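PDB 4WPE: cytokinesis protein 2 from Saccharomyces cerevisiae, which forms septin- and actin-associated rings at the division site and mediates cytoskeletal rearrangements required for cytokinesis, here represented by its F-BAR domain. Local coordinates for residues Asn79-Val84 with Thr256-Ser261; Ser97-Ile102 with Thr239-Thr244; Lys90-Ser95 with Ile246-Lys251; Arg105-Asp110 with Gln231-Gln236. All coordinates share one frame; numbering follows the deposited sequence.

Contact 1 of 4, residues Asn79-Val84 with Thr256-Ser261; sequences NETFNV and TNHLNS
H258 and T81 meet where two long antiparallel helices of the F-BAR domain come together, near the end of this chain's own helix pair and against the second subunit. H258 sits on the last turn of helix 170-259, and T81 lies near the start of helix 76-162. The imidazole CG is anti to the backbone N (chi1 158°), which sends the ring across to the other helix. T81 approaches the ring at its edge. Its CB meets that edge in plane, and T81 OG1 stays near the plane beside CD2. V84 adds a looser touch, with CG2 4.4 Å from H258 CD2. L259 brings its CD2 branch to 3.8 Å from T81 OG1. At the end of the helix, S261 OG turns back and donates to H258 O at 2.7 Å. E80 is exposed beside the ring, and its carboxylate could weakly favour a protonated imidazole, with OE1 5.5 Å from H258 NE2. F82 and N83 touch I69 of helix 37-71 of the same chain. The second subunit packs its L234 against both T81 and L259, and its Q231 NE2 donates to L259 O.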
loop_
_atom_site.group_PDB
_atom_site.type_symbol
_atom_site.label_atom_id
_atom_site.label_comp_id
_atom_site.label_asym_id
_atom_site.label_seq_id
_atom_site.Cartn_x
_atom_site.Cartn_y
_atom_site.Cartn_z
ATOM N N ASN A 79 -3.770 -4.709 26.092
ATOM C CA ASN A 79 -2.522 -3.997 25.861
ATOM C C ASN A 79 -1.547 -4.840 25.047
ATOM O O ASN A 79 -0.842 -4.326 24.192
ATOM C CB ASN A 79 -1.891 -3.570 27.188
ATOM C CG ASN A 79 -0.711 -2.646 26.997
ATOM O OD1 ASN A 79 0.428 -3.012 27.281
ATOM N ND2 ASN A 79 -0.975 -1.442 26.502
ATOM N N GLU A 80 -1.529 -6.143 25.302
ATOM C CA GLU A 80 -0.692 -7.058 24.537
ATOM C C GLU A 80 -1.261 -7.229 23.125
ATOM O O GLU A 80 -0.547 -7.644 22.213
ATOM C CB GLU A 80 -0.576 -8.419 25.240
ATOM C CG GLU A 80 -0.861 -8.375 26.752
ATOM C CD GLU A 80 -0.626 -9.713 27.446
ATOM O OE1 GLU A 80 -0.504 -10.711 26.704
ATOM O OE2 GLU A 80 -0.536 -9.766 28.704
ATOM N N THR A 81 -2.536 -6.893 22.933
ATOM C CA THR A 81 -3.117 -6.962 21.594
ATOM C C THR A 81 -2.806 -5.673 20.825
ATOM O O THR A 81 -2.703 -5.686 19.600
ATOM C CB THR A 81 -4.649 -7.219 21.637
ATOM O OG1 THR A 81 -5.067 -7.875 20.435
ATOM C CG2 THR A 81 -5.431 -5.931 21.799
ATOM N N PHE A 82 -2.636 -4.567 21.547
ATOM C CA PHE A 82 -2.274 -3.303 20.917
ATOM C C PHE A 82 -0.857 -3.394 20.371
ATOM O O PHE A 82 -0.519 -2.748 19.379
ATOM C CB PHE A 82 -2.386 -2.133 21.901
ATOM C CG PHE A 82 -3.776 -1.562 22.029
ATOM C CD1 PHE A 82 -4.887 -2.299 21.652
ATOM C CD2 PHE A 82 -3.966 -0.279 22.519
ATOM C CE1 PHE A 82 -6.161 -1.770 21.771
ATOM C CE2 PHE A 82 -5.239 0.254 22.638
ATOM C CZ PHE A 82 -6.335 -0.492 22.264
ATOM N N ASN A 83 -0.030 -4.204 21.025
ATOM C CA ASN A 83 1.361 -4.360 20.621
ATOM C C ASN A 83 1.522 -5.359 19.477
ATOM O O ASN A 83 2.469 -5.267 18.695
ATOM C CB ASN A 83 2.218 -4.781 21.816
ATOM C CG ASN A 83 2.455 -3.641 22.793
ATOM O OD1 ASN A 83 2.635 -2.489 22.391
ATOM N ND2 ASN A 83 2.458 -3.956 24.082
ATOM N N VAL A 84 0.599 -6.312 19.382
ATOM C CA VAL A 84 0.585 -7.232 18.249
ATOM C C VAL A 84 0.246 -6.456 16.985
ATOM O O VAL A 84 0.895 -6.620 15.954
ATOM C CB VAL A 84 -0.421 -8.384 18.444
ATOM C CG1 VAL A 84 -0.677 -9.101 17.126
ATOM C CG2 VAL A 84 0.086 -9.360 19.490
ATOM N N THR A 256 -5.701 -12.225 14.443
ATOM C CA THR A 256 -6.945 -12.957 14.627
ATOM C C THR A 256 -6.813 -14.020 15.724
ATOM O O THR A 256 -7.689 -14.139 16.582
ATOM C CB THR A 256 -7.399 -13.625 13.312
ATOM O OG1 THR A 256 -7.813 -12.618 12.377
ATOM C CG2 THR A 256 -8.560 -14.573 13.563
ATOM N N ASN A 257 -5.712 -14.770 15.701
ATOM C CA ASN A 257 -5.500 -15.884 16.631
ATOM C C ASN A 257 -5.460 -15.492 18.102
ATOM O O ASN A 257 -5.751 -16.316 18.974
ATOM C CB ASN A 257 -4.200 -16.633 16.295
ATOM C CG ASN A 257 -4.305 -17.457 15.038
ATOM O OD1 ASN A 257 -5.369 -17.986 14.719
ATOM N ND2 ASN A 257 -3.195 -17.584 14.316
ATOM N N HIS A 258 -5.083 -14.243 18.362
ATOM C CA HIS A 258 -4.917 -13.730 19.717
ATOM C C HIS A 258 -6.082 -12.867 20.180
ATOM O O HIS A 258 -6.293 -12.675 21.385
ATOM C CB HIS A 258 -3.622 -12.926 19.820
ATOM C CG HIS A 258 -3.611 -11.947 20.947
ATOM N ND1 HIS A 258 -3.246 -12.307 22.233
ATOM C CD2 HIS A 258 -3.874 -10.619 21.002
ATOM C CE1 HIS A 258 -3.317 -11.261 23.024
ATOM N NE2 HIS A 258 -3.693 -10.212 22.295
ATOM N N LEU A 259 -6.805 -12.311 19.215
ATOM C CA LEU A 259 -8.058 -11.637 19.511
ATOM C C LEU A 259 -9.073 -12.650 20.010
ATOM O O LEU A 259 -9.978 -12.317 20.776
ATOM C CB LEU A 259 -8.615 -10.912 18.284
ATOM C CG LEU A 259 -8.042 -9.572 17.830
ATOM C CD1 LEU A 259 -8.549 -9.214 16.439
ATOM C CD2 LEU A 259 -8.441 -8.511 18.838
ATOM N N ASN A 260 -8.918 -13.889 19.556
ATOM C CA ASN A 260 -9.805 -14.970 19.960
ATOM C C ASN A 260 -9.242 -15.771 21.133
ATOM O O ASN A 260 -9.845 -16.754 21.559
ATOM C CB ASN A 260 -10.085 -15.908 18.779
ATOM C CG ASN A 260 -11.011 -15.293 17.737
ATOM O OD1 ASN A 260 -11.201 -14.078 17.688
ATOM N ND2 ASN A 260 -11.597 -16.141 16.897
ATOM N N SER A 261 -8.093 -15.350 21.655
ATOM C CA SER A 261 -7.445 -16.085 22.739
ATOM C C SER A 261 -7.937 -15.651 24.118
ATOM O O SER A 261 -7.681 -16.327 25.117
ATOM C CB SER A 261 -5.925 -15.922 22.670
ATOM O OG SER A 261 -5.524 -14.626 23.081
#

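Contact 2 of 4, residues Ser97-Ile102 with Thr239-Thr244; sequences SKQSEI and TSSMET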
loop_
_atom_site.group_PDB
_atom_site.type_symbol
_atom_site.label_atom_id
_atom_site.label_comp_id
_atom_site.label_asym_id
_atom_site.label_seq_id
_atom_site.Cartn_x
_atom_site.Cartn_y
_atom_site.Cartn_z
ATOM N N SER A 97 8.761 -2.056 2.093
ATOM C CA SER A 97 10.010 -1.336 1.882
ATOM C C SER A 97 11.009 -2.206 1.138
ATOM O O SER A 97 11.682 -1.744 0.217
ATOM C CB SER A 97 10.606 -0.874 3.210
ATOM O OG SER A 97 11.808 -0.161 2.992
ATOM N N LYS A 98 11.098 -3.469 1.540
ATOM C CA LYS A 98 11.981 -4.419 0.876
ATOM C C LYS A 98 11.503 -4.675 -0.551
ATOM O O LYS A 98 12.308 -4.793 -1.475
ATOM C CB LYS A 98 12.054 -5.728 1.665
ATOM C CG LYS A 98 12.731 -6.864 0.922
ATOM C CD LYS A 98 12.535 -8.193 1.636
ATOM C CE LYS A 98 13.097 -9.341 0.807
ATOM N NZ LYS A 98 13.015 -10.641 1.533
ATOM N N GLN A 99 10.187 -4.748 -0.723
ATOM C CA GLN A 99 9.588 -4.925 -2.041
ATOM C C GLN A 99 9.911 -3.741 -2.944
ATOM O O GLN A 99 10.182 -3.908 -4.135
ATOM C CB GLN A 99 8.073 -5.098 -1.922
ATOM C CG GLN A 99 7.403 -5.662 -3.166
ATOM C CD GLN A 99 5.911 -5.383 -3.196
ATOM O OE1 GLN A 99 5.478 -4.292 -3.571
ATOM N NE2 GLN A 99 5.118 -6.364 -2.784
ATOM N N SER A 100 9.882 -2.544 -2.365
ATOM C CA SER A 100 10.188 -1.318 -3.096
ATOM C C SER A 100 11.602 -1.335 -3.659
ATOM O O SER A 100 11.822 -0.990 -4.820
ATOM C CB SER A 100 10.006 -0.099 -2.192
ATOM O OG SER A 100 10.429 1.087 -2.843
ATOM N N GLU A 101 12.560 -1.739 -2.832
ATOM C CA GLU A 101 13.959 -1.759 -3.241
ATOM C C GLU A 101 14.216 -2.791 -4.341
ATOM O O GLU A 101 14.978 -2.531 -5.269
ATOM C CB GLU A 101 14.862 -2.023 -2.032
ATOM C CG GLU A 101 14.618 -1.060 -0.875
ATOM C CD GLU A 101 15.447 -1.381 0.357
ATOM O OE1 GLU A 101 15.958 -2.518 0.455
ATOM O OE2 GLU A 101 15.577 -0.499 1.234
ATOM N N ILE A 102 13.580 -3.955 -4.244
ATOM C CA ILE A 102 13.704 -4.971 -5.287
ATOM C C ILE A 102 13.191 -4.420 -6.614
ATOM O O ILE A 102 13.767 -4.665 -7.675
ATOM C CB ILE A 102 12.925 -6.255 -4.941
ATOM C CG1 ILE A 102 13.535 -6.943 -3.722
ATOM C CG2 ILE A 102 12.914 -7.217 -6.123
ATOM C CD1 ILE A 102 12.755 -8.158 -3.265
ATOM N N THR A 239 6.391 -12.486 -8.057
ATOM C CA THR A 239 6.867 -13.299 -6.944
ATOM C C THR A 239 7.195 -12.415 -5.743
ATOM O O THR A 239 6.822 -12.727 -4.611
ATOM C CB THR A 239 8.101 -14.136 -7.341
ATOM O OG1 THR A 239 7.691 -15.217 -8.188
ATOM C CG2 THR A 239 8.786 -14.709 -6.114
ATOM N N SER A 240 7.880 -11.305 -6.002
ATOM C CA SER A 240 8.219 -10.345 -4.956
ATOM C C SER A 240 6.963 -9.787 -4.300
ATOM O O SER A 240 6.898 -9.646 -3.081
ATOM C CB SER A 240 9.061 -9.202 -5.525
ATOM O OG SER A 240 10.398 -9.617 -5.744
ATOM N N SER A 241 5.967 -9.475 -5.121
ATOM C CA SER A 241 4.690 -8.992 -4.620
ATOM C C SER A 241 3.979 -10.102 -3.856
ATOM O O SER A 241 3.407 -9.869 -2.792
ATOM C CB SER A 241 3.819 -8.487 -5.767
ATOM O OG SER A 241 4.450 -7.416 -6.449
HETATM N N MSE A 242 4.036 -11.313 -4.403
HETATM C CA MSE A 242 3.409 -12.479 -3.788
HETATM C C MSE A 242 3.931 -12.729 -2.379
HETATM O O MSE A 242 3.170 -13.080 -1.480
HETATM C CB MSE A 242 3.641 -13.725 -4.645
HETATM C CG MSE A 242 3.018 -14.984 -4.076
HETATM SE SE MSE A 242 1.075 -14.872 -4.032
HETATM C CE MSE A 242 0.711 -15.438 -5.862
ATOM N N GLU A 243 5.234 -12.551 -2.196
ATOM C CA GLU A 243 5.861 -12.802 -0.905
ATOM C C GLU A 243 5.304 -11.863 0.154
ATOM O O GLU A 243 5.129 -12.254 1.307
ATOM C CB GLU A 243 7.379 -12.656 -1.007
ATOM C CG GLU A 243 8.075 -13.885 -1.572
ATOM C CD GLU A 243 9.540 -13.640 -1.875
ATOM O OE1 GLU A 243 9.913 -12.471 -2.105
ATOM O OE2 GLU A 243 10.319 -14.618 -1.882
ATOM N N THR A 244 5.008 -10.631 -0.246
ATOM C CA THR A 244 4.423 -9.662 0.670
ATOM C C THR A 244 3.011 -10.060 1.084
ATOM O O THR A 244 2.693 -10.101 2.270
ATOM C CB THR A 244 4.375 -8.259 0.052
ATOM O OG1 THR A 244 5.698 -7.856 -0.319
ATOM C CG2 THR A 244 3.801 -7.261 1.049
#
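T244 OG1 is held by two weak hydrogen bonds, one to Q99 NE2 across the contact and one to S95 OG. The Q99 NE2 to T244 OG1 distance is 2.9 Å, but the bond is bent, with an N-H...O angle of 124°. It joins helices 76-162 and 170-259, an antiparallel pair of the F-BAR helical bundle. The local axes run at 177° to each other and come within 9.9 Å. The Q99 chain leaves with CG anti to the backbone N (chi1 -164°) and stays extended. It and the T244 side chain cross at about a right angle. NE2 also comes close to S241 CA. The other end of the amide has the stronger partner: Q99 OE1 accepts from R47 NH1 on helix 37-71 of the same chain. A leucine in place of Q99 would probably leave R47 NH1 and T244 OG1 without this shared amide partner. S241 OG is turned to F237 O of its own helix. S240 OG likewise bonds to Q236 O, one turn back. The same S240 oxygen also rests against I102, at 3.5 Å from CG2 and 3.7 Å from CD1.

Contact 3 of 4, residues Lys90-Ser95 with Ile246-Lys251; sequences KARAQS and ILEQTK
R92 and E248 form the tight, buried part of this contact. R92 NH1 donates to E248 OE2 at 3.0 Å, and the N-H...O angle of 158° makes a fairly straight bond. The acceptor lies close to the guanidinium plane, at its edge, and is met nearly along its own C-O axis. The two flat groups are almost coplanar, 23° apart. Their aliphatic parts pack too: E248 CG is 3.7 Å from R92 CD. The arginine chain bends at chi3 (-56°), which folds the guanidinium round toward the carboxylate. Both groups have further partners. R92 NH2 makes a salt bridge with E89 OE1, R92 NH1 also bonds to Y54 OH, and E248 OE2 takes a second bond from H96 NE2. This places a charged network on one flank of the antiparallel helix pair of the F-BAR bundle, the flank that faces helix 37-71 and the second subunit. Here helices 76-162 and 170-259 run with local axes 10.1 Å apart. Y245 of the second subunit packs on both R92 and E248. R47 of that subunit brings another positive charge close to R92 NH2, which the two acids probably help to offset. On the other flank the contacts are longer and the residues partly exposed. L247 sets its CD2 methyl against S95, 3.8 Å from S95 CB, and more distantly against A91 O. K251 bends at chi2 and brings its CE to 4.1 Å from A91 CB, and no polar bond between the two segments backs up that touch.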
loop_
_atom_site.group_PDB
_atom_site.type_symbol
_atom_site.label_atom_id
_atom_site.label_comp_id
_atom_site.label_asym_id
_atom_site.label_seq_id
_atom_site.Cartn_x
_atom_site.Cartn_y
_atom_site.Cartn_z
ATOM N N LYS A 90 4.383 -2.938 11.509
ATOM C CA LYS A 90 5.752 -2.552 11.180
ATOM C C LYS A 90 6.425 -3.656 10.366
ATOM O O LYS A 90 7.402 -3.408 9.660
ATOM C CB LYS A 90 6.567 -2.236 12.438
ATOM C CG LYS A 90 6.565 -3.321 13.488
ATOM C CD LYS A 90 7.577 -3.027 14.584
ATOM C CE LYS A 90 7.308 -1.686 15.249
ATOM N NZ LYS A 90 8.340 -1.360 16.273
ATOM N N ALA A 91 5.892 -4.872 10.459
ATOM C CA ALA A 91 6.362 -5.978 9.631
ATOM C C ALA A 91 5.942 -5.775 8.177
ATOM O O ALA A 91 6.721 -6.032 7.256
ATOM C CB ALA A 91 5.836 -7.304 10.156
ATOM N N ARG A 92 4.709 -5.318 7.976
ATOM C CA ARG A 92 4.228 -4.985 6.638
ATOM C C ARG A 92 5.049 -3.848 6.049
ATOM O O ARG A 92 5.445 -3.895 4.884
ATOM C CB ARG A 92 2.749 -4.597 6.659
ATOM C CG ARG A 92 1.810 -5.716 7.069
ATOM C CD ARG A 92 0.382 -5.446 6.605
ATOM N NE ARG A 92 -0.141 -4.166 7.076
ATOM C CZ ARG A 92 -0.306 -3.092 6.309
ATOM N NH1 ARG A 92 0.015 -3.133 5.022
ATOM N NH2 ARG A 92 -0.794 -1.973 6.829
ATOM N N ALA A 93 5.292 -2.828 6.866
ATOM C CA ALA A 93 6.090 -1.679 6.455
ATOM C C ALA A 93 7.453 -2.122 5.925
ATOM O O ALA A 93 7.856 -1.728 4.831
ATOM C CB ALA A 93 6.256 -0.707 7.615
ATOM N N GLN A 94 8.148 -2.955 6.694
ATOM C CA GLN A 94 9.440 -3.486 6.275
ATOM C C GLN A 94 9.306 -4.330 5.008
ATOM O O GLN A 94 10.202 -4.346 4.163
ATOM C CB GLN A 94 10.069 -4.317 7.396
ATOM N N SER A 95 8.179 -5.021 4.876
ATOM C CA SER A 95 7.958 -5.911 3.744
ATOM C C SER A 95 7.715 -5.127 2.460
ATOM O O SER A 95 8.203 -5.497 1.390
ATOM C CB SER A 95 6.779 -6.843 4.021
ATOM O OG SER A 95 6.556 -7.709 2.924
ATOM N N ILE A 246 1.522 -12.901 0.990
ATOM C CA ILE A 246 1.504 -14.132 1.770
ATOM C C ILE A 246 1.958 -13.844 3.200
ATOM O O ILE A 246 1.434 -14.418 4.157
ATOM C CB ILE A 246 2.387 -15.219 1.122
ATOM C CG1 ILE A 246 1.575 -15.995 0.084
ATOM C CG2 ILE A 246 2.910 -16.193 2.156
ATOM C CD1 ILE A 246 2.416 -16.743 -0.917
ATOM N N LEU A 247 2.913 -12.931 3.343
ATOM C CA LEU A 247 3.365 -12.503 4.663
ATOM C C LEU A 247 2.270 -11.742 5.400
ATOM O O LEU A 247 2.002 -12.006 6.574
ATOM C CB LEU A 247 4.621 -11.634 4.551
ATOM C CG LEU A 247 5.040 -10.867 5.809
ATOM C CD1 LEU A 247 6.543 -10.960 6.008
ATOM C CD2 LEU A 247 4.609 -9.405 5.732
ATOM N N GLU A 248 1.644 -10.795 4.707
ATOM C CA GLU A 248 0.607 -9.960 5.307
ATOM C C GLU A 248 -0.567 -10.798 5.793
ATOM O O GLU A 248 -1.225 -10.451 6.774
ATOM C CB GLU A 248 0.126 -8.900 4.311
ATOM C CG GLU A 248 1.191 -7.869 3.958
ATOM C CD GLU A 248 0.697 -6.808 2.991
ATOM O OE1 GLU A 248 0.564 -7.108 1.782
ATOM O OE2 GLU A 248 0.450 -5.670 3.441
ATOM N N GLN A 249 -0.821 -11.909 5.109
ATOM C CA GLN A 249 -1.879 -12.818 5.525
ATOM C C GLN A 249 -1.511 -13.508 6.838
ATOM O O GLN A 249 -2.340 -13.634 7.737
ATOM C CB GLN A 249 -2.162 -13.850 4.430
ATOM C CG GLN A 249 -3.084 -14.980 4.863
ATOM C CD GLN A 249 -3.461 -15.898 3.718
ATOM O OE1 GLN A 249 -2.737 -16.007 2.729
ATOM N NE2 GLN A 249 -4.608 -16.559 3.841
ATOM N N THR A 250 -0.258 -13.936 6.945
ATOM C CA THR A 250 0.225 -14.634 8.133
ATOM C C THR A 250 0.179 -13.735 9.364
ATOM O O THR A 250 -0.082 -14.198 10.475
ATOM C CB THR A 250 1.667 -15.142 7.928
ATOM O OG1 THR A 250 1.739 -15.902 6.716
ATOM C CG2 THR A 250 2.102 -16.021 9.090
ATOM N N LYS A 251 0.425 -12.447 9.159
ATOM C CA LYS A 251 0.430 -11.491 10.259
ATOM C C LYS A 251 -0.983 -11.185 10.746
ATOM O O LYS A 251 -1.198 -10.972 11.938
ATOM C CB LYS A 251 1.140 -10.204 9.841
ATOM C CG LYS A 251 2.614 -10.402 9.535
ATOM C CD LYS A 251 3.279 -11.244 10.611
ATOM C CE LYS A 251 4.788 -11.250 10.461
ATOM N NZ LYS A 251 5.422 -12.173 11.443
#

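Contact 4 of 4, residues Arg105-Asp110 with Gln231-Gln236; sequences RQIYTD and QSKLQQ
K233 starts with CG anti to the carbonyl carbon (chi1 -81°) and bends at chi2 (-38°), and from there the chain runs straight toward helix 76-162. The bend carries its ammonium group over the helix surface to Q106 O. That bond is weak, with K233 NZ 3.5 Å from Q106 O. A firmer one stays within the lysine's own helix, where K233 NZ donates to Q236 OE1 at 2.9 Å. The ammonium group thus lies between the Q236 amide oxygen and, more weakly held, the Q106 carbonyl of the facing helix. I107 supplies the apolar part. Its CG2 methyl is anti to the carbonyl carbon and packs 3.9 Å from Q236 OE1 and 4.2 Å from K233 CD. The I107 and Q236 side chains slide past each other in opposite directions. D110 OD1, if ionised, would be a distant opposite charge, 4.5 Å from K233 NZ and beyond a salt bridge. An alanine at K233 would probably leave Q236 OE1 without this donor, lose the weak bond to Q106 O and open a gap beside I107. Helix 76-162 has a wider, pi-type turn at 105-109. There the axes of the two short segments stand at 148°, well off antiparallel, and come within 10.2 Å. The contact lies at the surface of the F-BAR bundle. Beneath it, I107 and L234 both touch F44 of helix 37-71. Q235 packs on T256 of the second subunit, and Q231 NE2 reaches F262 O of that subunit.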
loop_
_atom_site.group_PDB
_atom_site.type_symbol
_atom_site.label_atom_id
_atom_site.label_comp_id
_atom_site.label_asym_id
_atom_site.label_seq_id
_atom_site.Cartn_x
_atom_site.Cartn_y
_atom_site.Cartn_z
ATOM N N ARG A 105 15.759 -1.559 -8.318
ATOM C CA ARG A 105 17.109 -1.895 -8.765
ATOM C C ARG A 105 17.214 -3.221 -9.512
ATOM O O ARG A 105 17.915 -3.308 -10.518
ATOM C CB ARG A 105 18.062 -1.905 -7.570
ATOM C CG ARG A 105 17.541 -1.136 -6.372
ATOM C CD ARG A 105 18.666 -0.612 -5.500
ATOM N NE ARG A 105 18.149 0.112 -4.345
ATOM C CZ ARG A 105 18.250 -0.316 -3.091
ATOM N NH1 ARG A 105 18.861 -1.463 -2.828
ATOM N NH2 ARG A 105 17.747 0.405 -2.099
ATOM N N GLN A 106 16.532 -4.254 -9.038
ATOM C CA GLN A 106 16.661 -5.556 -9.683
ATOM C C GLN A 106 15.790 -5.710 -10.926
ATOM O O GLN A 106 16.156 -6.433 -11.853
ATOM C CB GLN A 106 16.344 -6.678 -8.701
ATOM C CG GLN A 106 17.111 -6.595 -7.403
ATOM C CD GLN A 106 16.700 -7.680 -6.438
ATOM O OE1 GLN A 106 16.150 -8.705 -6.841
ATOM N NE2 GLN A 106 16.952 -7.459 -5.156
ATOM N N ILE A 107 14.639 -5.046 -10.959
ATOM C CA ILE A 107 13.761 -5.215 -12.108
ATOM C C ILE A 107 13.577 -3.927 -12.919
ATOM O O ILE A 107 13.496 -3.990 -14.137
ATOM C CB ILE A 107 12.381 -5.790 -11.683
ATOM C CG1 ILE A 107 11.686 -4.893 -10.675
ATOM C CG2 ILE A 107 12.539 -7.170 -11.076
ATOM C CD1 ILE A 107 10.680 -3.971 -11.282
ATOM N N TYR A 108 13.529 -2.767 -12.271
ATOM C CA TYR A 108 13.417 -1.516 -13.025
ATOM C C TYR A 108 14.728 -1.165 -13.710
ATOM O O TYR A 108 14.766 -0.911 -14.916
ATOM C CB TYR A 108 12.990 -0.352 -12.129
ATOM C CG TYR A 108 13.340 1.005 -12.708
ATOM C CD1 TYR A 108 12.613 1.544 -13.759
ATOM C CD2 TYR A 108 14.405 1.743 -12.205
ATOM C CE1 TYR A 108 12.935 2.780 -14.294
ATOM C CE2 TYR A 108 14.734 2.978 -12.731
ATOM C CZ TYR A 108 13.998 3.492 -13.774
ATOM O OH TYR A 108 14.326 4.722 -14.296
ATOM N N THR A 109 15.799 -1.138 -12.924
ATOM C CA THR A 109 17.116 -0.777 -13.425
ATOM C C THR A 109 17.596 -1.761 -14.488
ATOM O O THR A 109 18.096 -1.355 -15.537
ATOM C CB THR A 109 18.143 -0.706 -12.278
ATOM O OG1 THR A 109 17.883 0.456 -11.480
ATOM C CG2 THR A 109 19.564 -0.636 -12.817
ATOM N N ASP A 110 17.426 -3.052 -14.223
ATOM C CA ASP A 110 17.891 -4.085 -15.141
ATOM C C ASP A 110 17.055 -4.141 -16.417
ATOM O O ASP A 110 17.535 -4.593 -17.458
ATOM C CB ASP A 110 17.896 -5.453 -14.453
ATOM C CG ASP A 110 19.050 -5.607 -13.474
ATOM O OD1 ASP A 110 18.874 -6.284 -12.437
ATOM O OD2 ASP A 110 20.136 -5.053 -13.744
ATOM N N GLN A 231 9.344 -11.564 -19.841
ATOM C CA GLN A 231 8.577 -12.663 -19.268
ATOM C C GLN A 231 9.111 -13.041 -17.885
ATOM O O GLN A 231 8.337 -13.235 -16.952
ATOM C CB GLN A 231 8.605 -13.871 -20.206
ATOM C CG GLN A 231 7.560 -14.929 -19.905
ATOM C CD GLN A 231 7.487 -15.985 -20.992
ATOM O OE1 GLN A 231 8.129 -15.861 -22.034
ATOM N NE2 GLN A 231 6.702 -17.030 -20.753
ATOM N N SER A 232 10.432 -13.131 -17.753
ATOM C CA SER A 232 11.045 -13.495 -16.476
ATOM C C SER A 232 10.961 -12.352 -15.471
ATOM O O SER A 232 10.778 -12.581 -14.275
ATOM C CB SER A 232 12.509 -13.901 -16.667
ATOM O OG SER A 232 13.326 -12.768 -16.908
ATOM N N LYS A 233 11.102 -11.125 -15.963
ATOM C CA LYS A 233 11.049 -9.949 -15.101
ATOM C C LYS A 233 9.657 -9.746 -14.507
ATOM O O LYS A 233 9.513 -9.169 -13.432
ATOM C CB LYS A 233 11.476 -8.698 -15.871
ATOM C CG LYS A 233 12.977 -8.538 -15.990
ATOM C CD LYS A 233 13.674 -8.965 -14.709
ATOM C CE LYS A 233 15.180 -8.872 -14.847
ATOM N NZ LYS A 233 15.878 -9.380 -13.635
ATOM N N LEU A 234 8.634 -10.226 -15.204
ATOM C CA LEU A 234 7.267 -10.073 -14.726
ATOM C C LEU A 234 6.905 -11.119 -13.673
ATOM O O LEU A 234 5.998 -10.898 -12.868
ATOM C CB LEU A 234 6.281 -10.132 -15.894
ATOM C CG LEU A 234 6.168 -8.825 -16.686
ATOM C CD1 LEU A 234 5.210 -8.964 -17.861
ATOM C CD2 LEU A 234 5.732 -7.690 -15.771
ATOM N N GLN A 235 7.599 -12.255 -13.668
ATOM C CA GLN A 235 7.376 -13.227 -12.601
ATOM C C GLN A 235 8.110 -12.731 -11.365
ATOM O O GLN A 235 7.552 -12.714 -10.270
ATOM C CB GLN A 235 7.843 -14.634 -12.999
ATOM C CG GLN A 235 6.862 -15.786 -12.662
ATOM C CD GLN A 235 6.611 -16.032 -11.167
ATOM O OE1 GLN A 235 6.958 -15.225 -10.314
ATOM N NE2 GLN A 235 5.998 -17.170 -10.857
ATOM N N GLN A 236 9.356 -12.302 -11.549
ATOM C CA GLN A 236 10.130 -11.709 -10.461
ATOM C C GLN A 236 9.334 -10.598 -9.788
ATOM O O GLN A 236 9.410 -10.402 -8.576
ATOM C CB GLN A 236 11.460 -11.166 -10.973
ATOM C CG GLN A 236 12.449 -12.242 -11.345
ATOM C CD GLN A 236 13.654 -11.682 -12.062
ATOM O OE1 GLN A 236 14.150 -10.608 -11.721
ATOM N NE2 GLN A 236 14.133 -12.407 -13.063
#

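How the contacts relate
All four contacts join the same two F-BAR helices, 76-162 and 170-259. Along the pair they follow in the order contact 1, contact 3, contact 2, contact 4, running from the end of the chain's helix pair toward the chain centre. Contacts 2 and 3 have centres about 11 Å apart and meet directly through T244 and S95. Contacts 2 and 4 are about 12 Å apart between centres and touch at I102 O and I107 CG1, 3.7 Å apart. Contact 1 is separate: its nearest atoms are about 5 Å from contact 3, and its centre is about 38 Å from that of contact 4. In the dimer, however, contact 1 of one subunit meets contact 4 of the other.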